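Local coordinates for protein beta-1,3-1,4-glucanase (PDB 5H4R) that hydrolyses mixed-linkage beta-1,3-1,4-glucan as a family 5 lichenase, held here as a mutant with cellotetraose in its cleft, at residues Ser194-Glu197 and Trp198-Asp201; Ala243-Pro246 and Glu247-Leu250; Ile144-Gly147 and Tyr148-Asn152; Arg275-Asn278 and Phe279-Ala283. The protein carries 1 engineered substitution. All blocks are in the same frame, centred on the assembly; numbering follows the deposited sequence.

Interaction 1. Residues Ser194-Glu197 and Trp198-Asp201; sequences SRFE and WWLD. With BGC (beta-D-glucopyranose), chain B.
F196 and E197 meet the two tryptophans that follow them, W199 and W198, as the chain leaves a type I turn running from S194 to E197. At the start of that turn, S194 OG takes the backbone N-H of F196 at 2.8 Å, which makes an ST turn. R195 contributes its carbonyl: one water gives a hydrogen to R195 O and accepts from W198 N, at 2.8 and 3.0 Å, so it ties the turn to the residue after it. The F196 ring crosses W199 at a slant, CE1 lying 3.9 Å from W199 CZ3, while W199 O sits at the ring's edge in its plane and also receives the CA-H of F196. E197 has CG opposite its backbone N (chi1 178°) and a straight chain beyond, a course that carries it along the W198 indole. Its CG stands over the five-membered ring, 3.6 Å from the centroid, and the carboxylate lies 22° from the ring plane. The other face of W198 takes the glucose, CH2 to C1 of BGC at 3.8 Å, so W198 offers the sugar a stacking surface, as aromatic side chains often do in glycoside hydrolases. E197 OE2 is salt-bridged to R190 and OE1 accepts from G193 N. With an alanine here the indole would probably lose its backing on the side away from the sugar, and R190 its carboxylate. The loop joins barrel strand 181-184 to helix 205-226; F196 and L200 both pack on that helix at C207, and W198 touches the engineered Q188.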
loop_
_atom_site.group_PDB
_atom_site.type_symbol
_atom_site.label_atom_id
_atom_site.label_comp_id
_atom_site.label_asym_id
_atom_site.label_seq_id
_atom_site.Cartn_x
_atom_site.Cartn_y
_atom_site.Cartn_z
ATOM N N SER A 194 -2.906 9.623 19.467
ATOM C CA SER A 194 -3.875 10.711 19.530
ATOM C C SER A 194 -5.237 10.149 19.184
ATOM O O SER A 194 -5.340 9.207 18.396
ATOM C CB SER A 194 -3.516 11.829 18.545
ATOM O OG SER A 194 -4.660 12.559 18.140
ATOM N N ARG A 195 -6.279 10.753 19.754
ATOM C CA ARG A 195 -7.640 10.380 19.378
ATOM C C ARG A 195 -7.871 10.552 17.883
ATOM O O ARG A 195 -8.786 9.936 17.327
ATOM C CB ARG A 195 -8.664 11.207 20.158
ATOM C CG ARG A 195 -8.693 12.680 19.808
ATOM C CD ARG A 195 -9.482 13.440 20.916
ATOM N NE ARG A 195 -9.434 14.887 20.778
ATOM C CZ ARG A 195 -8.328 15.623 20.936
ATOM N NH1 ARG A 195 -7.158 15.045 21.223
ATOM N NH2 ARG A 195 -8.385 16.943 20.795
ATOM N N PHE A 196 -7.061 11.372 17.221
ATOM C CA PHE A 196 -7.215 11.600 15.788
ATOM C C PHE A 196 -6.336 10.713 14.921
ATOM O O PHE A 196 -6.295 10.917 13.713
ATOM C CB PHE A 196 -6.933 13.065 15.476
ATOM C CG PHE A 196 -7.879 14.019 16.145
ATOM C CD1 PHE A 196 -9.244 13.870 16.025
ATOM C CD2 PHE A 196 -7.389 15.073 16.883
ATOM C CE1 PHE A 196 -10.120 14.758 16.640
ATOM C CE2 PHE A 196 -8.244 15.971 17.495
ATOM C CZ PHE A 196 -9.617 15.817 17.372
ATOM N N GLU A 197 -5.645 9.731 15.488
ATOM C CA GLU A 197 -4.707 8.953 14.686
ATOM C C GLU A 197 -5.401 8.296 13.496
ATOM O O GLU A 197 -4.836 8.238 12.401
ATOM C CB GLU A 197 -4.006 7.894 15.553
ATOM C CG GLU A 197 -3.052 7.040 14.718
ATOM C CD GLU A 197 -2.031 6.255 15.501
ATOM O OE1 GLU A 197 -1.946 6.398 16.751
ATOM O OE2 GLU A 197 -1.294 5.458 14.830
ATOM N N TRP A 198 -6.608 7.765 13.697
ATOM C CA TRP A 198 -7.302 7.033 12.644
ATOM C C TRP A 198 -8.629 7.655 12.231
ATOM O O TRP A 198 -9.334 7.068 11.399
ATOM C CB TRP A 198 -7.552 5.575 13.071
ATOM C CG TRP A 198 -6.273 4.860 13.433
ATOM C CD1 TRP A 198 -5.871 4.490 14.682
ATOM C CD2 TRP A 198 -5.211 4.466 12.541
ATOM N NE1 TRP A 198 -4.655 3.856 14.624
ATOM C CE2 TRP A 198 -4.210 3.862 13.326
ATOM C CE3 TRP A 198 -5.004 4.586 11.166
ATOM C CZ2 TRP A 198 -3.029 3.339 12.779
ATOM C CZ3 TRP A 198 -3.826 4.079 10.620
ATOM C CH2 TRP A 198 -2.855 3.456 11.427
ATOM N N TRP A 199 -8.993 8.813 12.770
ATOM C CA TRP A 199 -10.277 9.431 12.495
ATOM C C TRP A 199 -10.111 10.933 12.640
ATOM O O TRP A 199 -9.437 11.396 13.559
ATOM C CB TRP A 199 -11.332 8.909 13.468
ATOM C CG TRP A 199 -12.623 9.653 13.418
ATOM C CD1 TRP A 199 -13.643 9.470 12.524
ATOM C CD2 TRP A 199 -13.037 10.704 14.293
ATOM N NE1 TRP A 199 -14.669 10.342 12.796
ATOM C CE2 TRP A 199 -14.323 11.109 13.881
ATOM C CE3 TRP A 199 -12.446 11.339 15.392
ATOM C CZ2 TRP A 199 -15.028 12.123 14.529
ATOM C CZ3 TRP A 199 -13.150 12.340 16.034
ATOM C CH2 TRP A 199 -14.424 12.723 15.599
ATOM N N LEU A 200 -10.732 11.684 11.741
ATOM C CA LEU A 200 -10.707 13.135 11.791
ATOM C C LEU A 200 -12.072 13.724 12.112
ATOM O O LEU A 200 -13.109 13.222 11.675
ATOM C CB LEU A 200 -10.242 13.717 10.460
ATOM C CG LEU A 200 -8.856 13.318 10.012
ATOM C CD1 LEU A 200 -8.549 13.981 8.681
ATOM C CD2 LEU A 200 -7.806 13.692 11.049
ATOM N N ASP A 201 -12.041 14.798 12.881
ATOM C CA ASP A 201 -13.137 15.741 13.011
ATOM C C ASP A 201 -12.739 16.980 12.215
ATOM O O ASP A 201 -11.876 17.747 12.647
ATOM C CB ASP A 201 -13.363 16.065 14.488
ATOM C CG ASP A 201 -14.444 17.090 14.723
ATOM O OD1 ASP A 201 -14.989 17.650 13.755
ATOM O OD2 ASP A 201 -14.742 17.362 15.907
HETATM C C2 BGC B . -4.213 -0.570 11.887
HETATM C C3 BGC B . -2.848 -0.488 11.205
HETATM C C4 BGC B . -2.994 -0.669 9.692
HETATM C C5 BGC B . -4.010 0.348 9.160
HETATM C C6 BGC B . -4.539 0.083 7.744
HETATM C C1 BGC B . -5.148 0.483 11.290
HETATM O O1 BGC B . -6.487 0.395 11.815
HETATM O O2 BGC B . -4.013 -0.377 13.294
HETATM O O3 BGC B . -1.995 -1.510 11.722
HETATM O O4 BGC B . -1.661 -0.461 9.182
HETATM O O5 BGC B . -5.210 0.222 9.901
HETATM O O6 BGC B . -5.664 0.953 7.439
HETATM O O HOH W 1 -8.030 7.475 16.284
#

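Interaction 2. Residues Ala243-Pro246 and Glu247-Leu250; sequences AAAP and EYVL
A245 and P246 lead into the single turn of helix 247-250 and meet it first through backbone hydrogen bonds. Y248 N donates to A245 O at 3.2 Å, and V249 N to P246 O at 3.2 Å; each donor stands about 60° out of the carbonyl plane, not on a lone pair. L250 N also reaches P246 O, at 3.1 Å, but weakly, and V249 CG2 and L250 CG pack round this accepting oxygen. The apolar contacts are small. A245 CB touches Y248 CD2 at 3.7 Å, and P246 CB lies a loose 4.5 Å from L250 CD1. On the polar side, E247 folds back at chi2 (78°), running beside the proline so that OE1 comes 3.5 Å from P246 CD and close to A245 CB. The bend places OE1 where R275 also reaches it in a salt bridge. The segment follows barrel strand 237-240. V249 packs inward on I269 and V271 of strand 267-272, P246 and L250 lie against helix 298-316 at F307 and L311, and K314 of that helix donates to V249 O.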
loop_
_atom_site.group_PDB
_atom_site.type_symbol
_atom_site.label_atom_id
_atom_site.label_comp_id
_atom_site.label_asym_id
_atom_site.label_seq_id
_atom_site.Cartn_x
_atom_site.Cartn_y
_atom_site.Cartn_z
ATOM N N ALA A 243 -4.082 8.985 6.834
ATOM C CA ALA A 243 -4.107 7.584 7.255
ATOM C C ALA A 243 -4.322 6.625 6.088
ATOM O O ALA A 243 -4.604 5.442 6.307
ATOM C CB ALA A 243 -5.168 7.353 8.341
ATOM N N ALA A 244 -4.160 7.106 4.858
ATOM C CA ALA A 244 -4.481 6.355 3.639
ATOM C C ALA A 244 -5.932 5.897 3.622
ATOM O O ALA A 244 -6.288 4.979 2.885
ATOM C CB ALA A 244 -3.556 5.146 3.438
ATOM N N ALA A 245 -6.797 6.553 4.379
ATOM C CA ALA A 245 -8.192 6.157 4.399
ATOM C C ALA A 245 -8.911 6.644 3.145
ATOM O O ALA A 245 -8.644 7.747 2.664
ATOM C CB ALA A 245 -8.891 6.723 5.624
ATOM N N PRO A 246 -9.851 5.859 2.617
ATOM C CA PRO A 246 -10.703 6.386 1.531
ATOM C C PRO A 246 -11.378 7.696 1.910
ATOM O O PRO A 246 -11.471 8.627 1.087
ATOM C CB PRO A 246 -11.726 5.269 1.300
ATOM C CG PRO A 246 -11.175 4.063 1.992
ATOM C CD PRO A 246 -10.256 4.521 3.063
ATOM N N GLU A 247 -11.839 7.799 3.165
ATOM C CA GLU A 247 -12.596 8.962 3.587
ATOM C C GLU A 247 -11.808 10.247 3.398
ATOM O O GLU A 247 -12.404 11.298 3.132
ATOM C CB GLU A 247 -13.007 8.830 5.053
ATOM C CG GLU A 247 -14.131 7.839 5.274
ATOM C CD GLU A 247 -13.695 6.384 5.242
ATOM O OE1 GLU A 247 -12.489 6.075 5.220
ATOM O OE2 GLU A 247 -14.595 5.528 5.249
ATOM N N TYR A 248 -10.485 10.199 3.532
ATOM C CA TYR A 248 -9.711 11.428 3.606
ATOM C C TYR A 248 -9.036 11.753 2.281
ATOM O O TYR A 248 -8.319 12.751 2.188
ATOM C CB TYR A 248 -8.733 11.364 4.796
ATOM C CG TYR A 248 -9.527 11.142 6.062
ATOM C CD1 TYR A 248 -10.707 11.855 6.294
ATOM C CD2 TYR A 248 -9.138 10.190 7.001
ATOM C CE1 TYR A 248 -11.482 11.612 7.437
ATOM C CE2 TYR A 248 -9.909 9.949 8.140
ATOM C CZ TYR A 248 -11.073 10.656 8.337
ATOM O OH TYR A 248 -11.839 10.405 9.456
ATOM N N VAL A 249 -9.324 10.981 1.228
ATOM C CA VAL A 249 -9.208 11.504 -0.125
ATOM C C VAL A 249 -10.559 11.901 -0.681
ATOM O O VAL A 249 -10.608 12.612 -1.700
ATOM C CB VAL A 249 -8.514 10.517 -1.090
ATOM C CG1 VAL A 249 -7.029 10.389 -0.723
ATOM C CG2 VAL A 249 -9.209 9.176 -1.099
ATOM N N LEU A 250 -11.659 11.498 -0.028
ATOM C CA LEU A 250 -12.994 11.851 -0.480
ATOM C C LEU A 250 -13.421 13.227 0.014
ATOM O O LEU A 250 -14.259 13.868 -0.637
ATOM C CB LEU A 250 -13.992 10.773 -0.041
ATOM C CG LEU A 250 -13.814 9.428 -0.762
ATOM C CD1 LEU A 250 -14.665 8.343 -0.073
ATOM C CD2 LEU A 250 -14.153 9.518 -2.242
#

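Interaction 3. Residues Ile144-Gly147 and Tyr148-Asn152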
loop_
_atom_site.group_PDB
_atom_site.type_symbol
_atom_site.label_atom_id
_atom_site.label_comp_id
_atom_site.label_asym_id
_atom_site.label_seq_id
_atom_site.Cartn_x
_atom_site.Cartn_y
_atom_site.Cartn_z
ATOM N N ILE A 144 6.522 7.641 10.584
ATOM C CA ILE A 144 5.582 8.695 10.956
ATOM C C ILE A 144 5.872 9.045 12.417
ATOM O O ILE A 144 5.304 8.479 13.353
ATOM C CB ILE A 144 4.133 8.279 10.719
ATOM C CG1 ILE A 144 3.967 7.684 9.310
ATOM C CG2 ILE A 144 3.194 9.471 10.950
ATOM C CD1 ILE A 144 4.337 8.622 8.152
ATOM N N MET A 145 6.769 10.006 12.609
ATOM C CA MET A 145 7.176 10.426 13.942
ATOM C C MET A 145 7.801 11.808 13.841
ATOM O O MET A 145 8.403 12.144 12.814
ATOM C CB MET A 145 8.157 9.415 14.553
ATOM C CG MET A 145 9.145 8.840 13.581
ATOM S SD MET A 145 9.861 7.242 14.097
ATOM C CE MET A 145 10.739 7.842 15.516
ATOM N N PRO A 146 7.687 12.622 14.881
ATOM C CA PRO A 146 8.347 13.925 14.863
ATOM C C PRO A 146 9.842 13.767 14.607
ATOM O O PRO A 146 10.496 12.883 15.152
ATOM C CB PRO A 146 8.054 14.486 16.260
ATOM C CG PRO A 146 6.785 13.786 16.675
ATOM C CD PRO A 146 6.931 12.401 16.130
ATOM N N GLY A 147 10.375 14.614 13.741
ATOM C CA GLY A 147 11.754 14.502 13.340
ATOM C C GLY A 147 11.955 13.763 12.040
ATOM O O GLY A 147 13.016 13.910 11.422
ATOM N N TYR A 148 10.964 12.971 11.614
ATOM C CA TYR A 148 10.976 12.369 10.286
ATOM C C TYR A 148 9.750 12.909 9.559
ATOM O O TYR A 148 9.669 14.118 9.337
ATOM C CB TYR A 148 11.100 10.846 10.387
ATOM C CG TYR A 148 12.354 10.438 11.127
ATOM C CD1 TYR A 148 13.600 10.561 10.533
ATOM C CD2 TYR A 148 12.298 9.953 12.416
ATOM C CE1 TYR A 148 14.758 10.216 11.213
ATOM C CE2 TYR A 148 13.456 9.592 13.099
ATOM C CZ TYR A 148 14.674 9.731 12.489
ATOM O OH TYR A 148 15.835 9.381 13.160
ATOM N N TYR A 149 8.790 12.055 9.185
ATOM C CA TYR A 149 7.548 12.496 8.537
ATOM C C TYR A 149 6.507 12.720 9.630
ATOM O O TYR A 149 6.106 11.772 10.313
ATOM C CB TYR A 149 7.056 11.463 7.513
ATOM C CG TYR A 149 5.879 11.926 6.675
ATOM C CD1 TYR A 149 4.639 12.177 7.255
ATOM C CD2 TYR A 149 6.019 12.148 5.299
ATOM C CE1 TYR A 149 3.571 12.616 6.502
ATOM C CE2 TYR A 149 4.948 12.579 4.543
ATOM C CZ TYR A 149 3.733 12.802 5.146
ATOM O OH TYR A 149 2.673 13.236 4.381
ATOM N N TYR A 150 6.088 13.966 9.827
ATOM C CA TYR A 150 4.991 14.198 10.758
ATOM C C TYR A 150 4.093 15.331 10.252
ATOM O O TYR A 150 4.562 16.464 10.063
ATOM C CB TYR A 150 5.509 14.499 12.170
ATOM C CG TYR A 150 4.518 14.100 13.229
ATOM C CD1 TYR A 150 4.256 12.745 13.489
ATOM C CD2 TYR A 150 3.783 15.057 13.926
ATOM C CE1 TYR A 150 3.333 12.364 14.438
ATOM C CE2 TYR A 150 2.856 14.690 14.866
ATOM C CZ TYR A 150 2.636 13.342 15.130
ATOM O OH TYR A 150 1.687 13.029 16.069
ATOM N N PRO A 151 2.785 15.077 10.040
ATOM C CA PRO A 151 1.945 16.064 9.329
ATOM C C PRO A 151 1.229 17.065 10.229
ATOM O O PRO A 151 0.004 17.034 10.398
ATOM C CB PRO A 151 0.955 15.164 8.590
ATOM C CG PRO A 151 0.725 14.028 9.569
ATOM C CD PRO A 151 2.089 13.774 10.177
ATOM N N ASN A 152 1.985 17.985 10.825
ATOM C CA ASN A 152 1.366 19.137 11.451
ATOM C C ASN A 152 2.287 20.338 11.307
ATOM O O ASN A 152 3.434 20.223 10.863
ATOM C CB ASN A 152 0.963 18.849 12.913
ATOM C CG ASN A 152 2.135 18.626 13.858
ATOM O OD1 ASN A 152 3.312 18.794 13.513
ATOM N ND2 ASN A 152 1.795 18.250 15.098
HETATM O O HOH W 2 9.027 16.000 11.204
#
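I144 and Y149 form a single backbone bridge, closed by a type II turn from M145 to Y148 in which Y148 N gives M145 O a fairly straight bond of 2.9 Å (159°). M145 N adds a weak bond to Y149 O, which also receives the CA-H of I144. The third turn position is G147 with a positive phi of 97°, where a beta carbon would be jammed against the carbonyl of P146. A water accepts from G147 N and donates to Y148 O at 2.7 Å, filling in across the bend. The side chains pair up across the turn, each pair lying alongside. I144 CD1 lies 3.7 Å from Y149 CD1. M145 has CG wedged between its N and C (chi1 38°), and this sends the chain along Y148: CG meets CD2 at the ring edge, 3.5 Å away, and the sulfur stands obliquely to the ring as a Met-aromatic contact. This hairpin-like bend belongs to the loop that follows the third barrel strand, 135-139, and leads to helix 156-173 of the TIM barrel. P146 packs over a face of Y150, with CG 4.1 Å from the ring centroid and 7° off the normal, a CH-pi contact. The far end of Y150 is tied down by its OH, bonded to T192 N. Y149 is buried between helices 156-173 and 205-226, touching V163 and L217, while the Y148 ring meets those of H104 and Y162.

Interaction 4. Residues Arg275-Asn278 and Phe279-Ala283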
loop_
_atom_site.group_PDB
_atom_site.type_symbol
_atom_site.label_atom_id
_atom_site.label_comp_id
_atom_site.label_asym_id
_atom_site.label_seq_id
_atom_site.Cartn_x
_atom_site.Cartn_y
_atom_site.Cartn_z
ATOM N N ARG A 275 -11.613 -3.796 5.092
ATOM C CA ARG A 275 -13.028 -3.588 5.352
ATOM C C ARG A 275 -13.823 -4.787 4.874
ATOM O O ARG A 275 -13.520 -5.360 3.816
ATOM C CB ARG A 275 -13.531 -2.339 4.660
ATOM C CG ARG A 275 -12.734 -1.146 5.136
ATOM C CD ARG A 275 -13.429 0.098 4.919
ATOM N NE ARG A 275 -12.613 1.186 5.455
ATOM C CZ ARG A 275 -12.920 2.459 5.335
ATOM N NH1 ARG A 275 -14.029 2.814 4.696
ATOM N NH2 ARG A 275 -12.094 3.373 5.853
ATOM N N PRO A 276 -14.858 -5.180 5.642
ATOM C CA PRO A 276 -15.288 -4.599 6.930
ATOM C C PRO A 276 -14.277 -4.866 8.028
ATOM O O PRO A 276 -13.764 -5.970 8.153
ATOM C CB PRO A 276 -16.612 -5.302 7.212
ATOM C CG PRO A 276 -16.508 -6.607 6.493
ATOM C CD PRO A 276 -15.697 -6.314 5.234
ATOM N N TYR A 277 -13.999 -3.811 8.799
ATOM C CA TYR A 277 -12.930 -3.847 9.794
ATOM C C TYR A 277 -13.108 -4.988 10.793
ATOM O O TYR A 277 -12.140 -5.692 11.119
ATOM C CB TYR A 277 -12.881 -2.503 10.516
ATOM C CG TYR A 277 -11.982 -2.481 11.725
ATOM C CD1 TYR A 277 -10.597 -2.334 11.577
ATOM C CD2 TYR A 277 -12.495 -2.612 12.996
ATOM C CE1 TYR A 277 -9.782 -2.336 12.667
ATOM C CE2 TYR A 277 -11.664 -2.605 14.090
ATOM C CZ TYR A 277 -10.317 -2.465 13.914
ATOM O OH TYR A 277 -9.517 -2.458 15.049
ATOM N N ASN A 278 -14.332 -5.182 11.295
ATOM C CA ASN A 278 -14.539 -6.149 12.374
ATOM C C ASN A 278 -14.214 -7.570 11.924
ATOM O O ASN A 278 -13.806 -8.409 12.751
ATOM C CB ASN A 278 -15.962 -6.048 12.940
ATOM C CG ASN A 278 -17.075 -6.312 11.915
ATOM O OD1 ASN A 278 -16.838 -6.512 10.740
ATOM N ND2 ASN A 278 -18.311 -6.320 12.396
ATOM N N PHE A 279 -14.353 -7.860 10.625
ATOM C CA PHE A 279 -13.953 -9.136 10.039
ATOM C C PHE A 279 -12.476 -9.183 9.648
ATOM O O PHE A 279 -11.758 -10.119 10.011
ATOM C CB PHE A 279 -14.800 -9.444 8.790
ATOM C CG PHE A 279 -14.335 -10.638 8.044
ATOM C CD1 PHE A 279 -14.534 -11.903 8.536
ATOM C CD2 PHE A 279 -13.646 -10.499 6.840
ATOM C CE1 PHE A 279 -14.070 -13.006 7.863
ATOM C CE2 PHE A 279 -13.192 -11.604 6.169
ATOM C CZ PHE A 279 -13.406 -12.850 6.662
ATOM N N ALA A 280 -12.015 -8.179 8.903
ATOM C CA ALA A 280 -10.744 -8.262 8.198
ATOM C C ALA A 280 -9.532 -7.972 9.074
ATOM O O ALA A 280 -8.491 -8.604 8.901
ATOM C CB ALA A 280 -10.774 -7.285 7.040
ATOM N N LEU A 281 -9.640 -7.016 9.988
ATOM C CA LEU A 281 -8.463 -6.481 10.666
ATOM C C LEU A 281 -8.573 -6.509 12.185
ATOM O O LEU A 281 -7.565 -6.724 12.858
ATOM C CB LEU A 281 -8.214 -5.070 10.163
ATOM C CG LEU A 281 -7.065 -4.299 10.807
ATOM C CD1 LEU A 281 -5.763 -5.018 10.606
ATOM C CD2 LEU A 281 -7.014 -2.895 10.190
ATOM N N GLN A 282 -9.767 -6.313 12.749
ATOM C CA GLN A 282 -9.927 -6.397 14.193
ATOM C C GLN A 282 -9.468 -7.759 14.700
ATOM O O GLN A 282 -9.736 -8.793 14.086
ATOM C CB GLN A 282 -11.389 -6.149 14.589
ATOM C CG GLN A 282 -11.570 -5.992 16.065
ATOM C CD GLN A 282 -12.949 -5.458 16.422
ATOM O OE1 GLN A 282 -13.883 -5.543 15.632
ATOM N NE2 GLN A 282 -13.078 -4.902 17.616
ATOM N N ALA A 283 -8.752 -7.756 15.828
ATOM C CA ALA A 283 -8.192 -8.993 16.323
ATOM C C ALA A 283 -9.306 -9.893 16.828
ATOM O O ALA A 283 -10.302 -9.408 17.374
ATOM C CB ALA A 283 -7.199 -8.742 17.456
#
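Y277 and L281 both carry CG opposite the backbone N (chi1 170° and 177°), and this swings the tyrosine ring back over the end of its helical turn and the leucine up to its rim. L281 CD2 arrives at the ring edge, near its plane, 3.8 Å from Y277 CE1. Q282 covers one face of the ring, its CA over it and its CB 3.6 Å from Y277 CE2, and the two side chains cross at about a right angle. Extended beyond CG, Q282 brings OE1 to 3.4 Å from N278 CB, while NE2 is bonded to E286. Y277 opens helix 277-280, a single turn in the loop after the sixth barrel strand, 267-272, and L281 follows its last residue; P276, preceded by a cis peptide bond, occupies the N-cap position. P276 O accepts from A280 N at 2.9 Å, nearly along the C=O axis, and weakly from F279 N. Y277 O is gripped twice from beyond the helix's C-terminal end, by L281 N at 3.0 Å and by Q282 N at 2.9 Å. These donors approach from opposite faces of the carbonyl plane, and the i to i+5 bond of Q282 is almost straight (178°). L281 also touches two glucose units of the bound glycan; an alanine here, lacking CG and both methyls, would probably leave Y277 CE1 less well covered and open a gap beside the sugar. On the buried side F279 has its CB 4.0 Å from P276 CG and its ring against those of W293 and F342.

Overall arrangement
All four interactions sit in loops that follow successive strands of the eight-stranded barrel: interaction 3 after the third, interaction 1 after the fourth, interaction 2 after the fifth and interaction 4 after the sixth. Interaction 4 is the buried one; the others are partly buried. Interactions 1 and 4 reach the glycan themselves, one with a tryptophan face and the other with a leucine, whereas 3 is tyrosine and proline packing farther back and 2 is mostly backbone bonding. Interaction 2 joins its neighbours: Y248 OH probably bonds L200 N of interaction 1, and the E247-R275 salt bridge ties it to interaction 4. Interactions 1 and 3 do not touch, but both pack on helix 205-226.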